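Inactive glucansucrase (Lactobacillus reuteri, PDB 5JBD) is an inactive glucansucrase-type protein, built on the barrel fold of glycosyl hydrolase family 70. Local coordinates at residues 389-392 with 393-396; 703-706 with 707-710. All blocks are in the same frame, centred on the assembly; numbering follows the deposited sequence.

Contact 1. Residues 389-392 with 393-396; sequences VTNH and DQRK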
# COMPACT_ATOMS: atom_id res chain seq x y z
N VAL A 389 3.70 -5.82 16.45
CA VAL A 389 3.48 -4.65 17.32
C VAL A 389 3.28 -3.38 16.47
O VAL A 389 2.46 -2.52 16.81
CB VAL A 389 4.67 -4.45 18.29
CG1 VAL A 389 4.60 -3.12 19.04
CG2 VAL A 389 4.74 -5.62 19.29
N THR A 390 4.07 -3.25 15.40
CA THR A 390 3.94 -2.11 14.49
C THR A 390 4.18 -2.55 13.04
O THR A 390 4.92 -3.49 12.80
CB THR A 390 4.96 -0.99 14.83
OG1 THR A 390 5.14 -0.87 16.25
CG2 THR A 390 4.50 0.37 14.27
N ASN A 391 3.54 -1.87 12.10
CA ASN A 391 3.97 -1.91 10.70
C ASN A 391 3.93 -0.50 10.10
O ASN A 391 3.53 0.47 10.76
CB ASN A 391 3.17 -2.94 9.89
CG ASN A 391 1.69 -2.60 9.79
OD1 ASN A 391 1.31 -1.44 9.60
ND2 ASN A 391 0.84 -3.62 9.90
N HIS A 392 4.37 -0.38 8.86
CA HIS A 392 4.49 0.94 8.19
C HIS A 392 3.15 1.71 8.12
O HIS A 392 3.13 2.93 8.28
CB HIS A 392 5.09 0.80 6.79
CG HIS A 392 4.24 0.01 5.85
ND1 HIS A 392 4.27 -1.37 5.80
CD2 HIS A 392 3.30 0.40 4.96
CE1 HIS A 392 3.40 -1.79 4.90
NE2 HIS A 392 2.81 -0.74 4.37
N ASP A 393 2.06 0.98 7.93
CA ASP A 393 0.72 1.60 7.87
C ASP A 393 0.25 2.11 9.23
O ASP A 393 -0.42 3.14 9.30
CB ASP A 393 -0.32 0.62 7.34
CG ASP A 393 -0.25 0.43 5.85
OD1 ASP A 393 -0.12 1.44 5.13
OD2 ASP A 393 -0.35 -0.73 5.41
N GLN A 394 0.60 1.40 10.30
CA GLN A 394 0.17 1.83 11.64
C GLN A 394 0.91 3.10 12.11
O GLN A 394 0.30 3.96 12.76
CB GLN A 394 0.28 0.69 12.66
CG GLN A 394 -0.56 -0.54 12.30
CD GLN A 394 -2.01 -0.19 11.98
OE1 GLN A 394 -2.64 0.60 12.68
NE2 GLN A 394 -2.54 -0.77 10.92
N ARG A 395 2.19 3.19 11.80
CA ARG A 395 2.93 4.43 12.04
C ARG A 395 2.35 5.59 11.21
O ARG A 395 2.19 6.68 11.74
CB ARG A 395 4.42 4.26 11.76
CG ARG A 395 5.26 5.46 12.21
CD ARG A 395 5.44 5.48 13.71
NE ARG A 395 6.65 4.74 14.10
CZ ARG A 395 6.78 3.96 15.17
NH1 ARG A 395 5.77 3.70 16.00
NH2 ARG A 395 7.96 3.38 15.39
N LYS A 396 2.00 5.31 9.95
CA LYS A 396 1.34 6.28 9.06
C LYS A 396 0.01 6.79 9.63
O LYS A 396 -0.25 8.00 9.59
CB LYS A 396 1.13 5.70 7.66
CG LYS A 396 0.24 6.53 6.72
CD LYS A 396 -0.41 5.69 5.63
CE LYS A 396 -1.49 4.79 6.21
NZ LYS A 396 -2.25 4.14 5.14
O HOH W 1 0.50 -2.31 3.13
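Asn391 meets Gln394 across the first turn of helix 392-406. Asn391 OD1 accepts from Gln394 N at 3.0 Å, with the donor tilted 22° from the carbonyl plane. This is a capping bond, and Asn391 is the N-cap. Its CG sits between the backbone N and the carbonyl carbon (chi1 64°), which turns the amide back over the helix start. Gln394 CG packs against the same OD1 at 3.4 Å. Both side-chain amide nitrogens bond to Tyr323. The first helical bonds follow: Arg395 N to Asn391 O, nearly straight at 170°, and Lys396 N to His392 O. The cap lies where strand 385-388 of the parallel barrel sheet passes into its helix. On the buried side, Thr390 CG2 lies over one face of the Arg395 guanidinium, 4.0 Å from NH1. Salt bridges to Glu471 and Asp467 hold that group. The side of Asp393 and Lys396 is looser and partly exposed. Asp393 lies alongside His392, whose ND1 bonds to Glu654, and a water joins His392 NE2 to Asp393 OD2. Lys396 NZ forms a salt bridge with Asp393 OD1 at 3.4 Å, through a weak hydrogen bond, and also bonds to Ser186 O.

Contact 2. Residues 703-706 with 707-710; sequences YNEG and YSMT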
# COMPACT_ATOMS: atom_id res chain seq x y z
N TYR A 703 4.91 9.17 -0.75
CA TYR A 703 6.07 8.64 -0.04
C TYR A 703 7.18 8.07 -0.91
O TYR A 703 8.29 7.83 -0.41
CB TYR A 703 5.60 7.57 0.96
CG TYR A 703 4.51 8.03 1.94
CD1 TYR A 703 4.76 9.00 2.90
CD2 TYR A 703 3.24 7.46 1.90
CE1 TYR A 703 3.78 9.40 3.79
CE2 TYR A 703 2.25 7.86 2.78
CZ TYR A 703 2.52 8.83 3.72
OH TYR A 703 1.52 9.21 4.59
N ASN A 704 6.92 7.87 -2.21
CA ASN A 704 7.92 7.25 -3.11
C ASN A 704 8.41 5.89 -2.58
O ASN A 704 9.58 5.53 -2.73
CB ASN A 704 9.11 8.22 -3.37
CG ASN A 704 8.93 9.05 -4.63
OD1 ASN A 704 9.63 8.84 -5.61
ND2 ASN A 704 7.98 9.98 -4.60
N GLU A 705 7.50 5.15 -1.94
CA GLU A 705 7.84 3.91 -1.22
C GLU A 705 7.79 2.66 -2.08
O GLU A 705 8.37 1.64 -1.69
CB GLU A 705 6.93 3.70 0.02
CG GLU A 705 5.54 3.11 -0.24
CD GLU A 705 4.64 3.97 -1.11
OE1 GLU A 705 4.81 5.21 -1.13
OE2 GLU A 705 3.79 3.43 -1.82
N GLY A 706 7.07 2.71 -3.21
CA GLY A 706 6.98 1.58 -4.12
C GLY A 706 5.62 0.90 -4.31
O GLY A 706 5.48 0.12 -5.25
N TYR A 707 4.64 1.17 -3.44
CA TYR A 707 3.27 0.68 -3.67
C TYR A 707 2.56 1.44 -4.79
O TYR A 707 1.70 0.87 -5.48
CB TYR A 707 2.40 0.73 -2.41
CG TYR A 707 2.86 -0.14 -1.25
CD1 TYR A 707 2.84 -1.53 -1.35
CD2 TYR A 707 3.25 0.43 -0.04
CE1 TYR A 707 3.24 -2.33 -0.28
CE2 TYR A 707 3.64 -0.37 1.04
CZ TYR A 707 3.63 -1.76 0.91
OH TYR A 707 4.00 -2.57 1.98
N SER A 708 2.91 2.71 -4.97
CA SER A 708 2.44 3.50 -6.11
C SER A 708 3.53 3.41 -7.17
O SER A 708 4.51 4.18 -7.12
CB SER A 708 2.19 4.95 -5.71
OG SER A 708 1.07 5.03 -4.85
N MET A 709 3.39 2.46 -8.09
CA MET A 709 4.45 2.13 -9.05
C MET A 709 3.98 2.24 -10.49
O MET A 709 2.82 2.00 -10.79
CB MET A 709 5.09 0.75 -8.75
CG MET A 709 4.43 -0.48 -9.39
SD MET A 709 2.69 -0.62 -8.97
CE MET A 709 2.84 -1.59 -7.46
N THR A 710 4.92 2.64 -11.35
CA THR A 710 4.70 2.78 -12.78
C THR A 710 5.29 1.63 -13.59
O THR A 710 4.98 1.52 -14.78
CB THR A 710 5.34 4.10 -13.29
OG1 THR A 710 6.75 4.11 -12.98
CG2 THR A 710 4.69 5.30 -12.61
O HOH W 2 1.28 4.31 -2.22
O HOH W 3 5.69 4.74 -4.60
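Tyr707 and Glu705 meet around Gly706, and these three residues bury the most surface here. The Glu705 chain is bent at chi2 (-63°), which brings its carboxylate back to the backbone that follows. OE2 takes a weak bond from Tyr707 N at 2.9 Å. A second weak bond comes from Ser708 N at 3.3 Å. Water 2 donates to the same OE2 at 2.7 Å and also bonds to Ser708 OG. One buried oxygen thus has three donors, two of them poorly aligned. Such donors would probably favour the charged form of the carboxylate.

The side chains of Glu705 and Tyr707 cross at about a right angle. OE2 lies at the edge of the Tyr707 ring, near its plane, while Glu705 CG touches Tyr707 CD2 at 3.5 Å. The ring and the carboxylate planes are 30° apart. Gly706 has a phi of 115°, where a CB would press on the carbonyl oxygen of Glu705. Its N donates to water 3, which in turn donates to Ser708 O at 2.8 Å. Its own carbonyl oxygen is buried without a polar partner, and Met709 CB packs on it at 3.6 Å.

Beyond the turn, Tyr707 OH bonds to Asp747. Glu705 O bonds to Tyr724, and Tyr707 O to Gln752. A bound glycerol lies about 4 Å from the Tyr707 side chain, consistent with a pocket here. The Glu705 carboxylate thus takes up the backbone N-H groups of Tyr707 and Ser708 in a turn between strand 696-697 and helix 727-739, within one of the loops of the family 70 barrel.

How the contacts relate
From the N terminus the chain reaches contact 1 first, where strand 385-388 turns into helix 392-406. Contact 2 comes much later, in the loop between strand 696-697 and helix 727-739. Each contact closes only a short turn of continuous chain. They follow in series and neither nests in nor crosses the other. Their centres are about 17 Å apart, yet they touch. His392 CE1 approaches Tyr707 OH at 3.1 Å, and the two rings meet with planes about 25° apart. Lys396 CG packs on Tyr703 OH at 3.7 Å. The start of helix 392-406 thus packs against the loop after strand 696-697, whose Tyr707 reaches on to barrel strand 743-748.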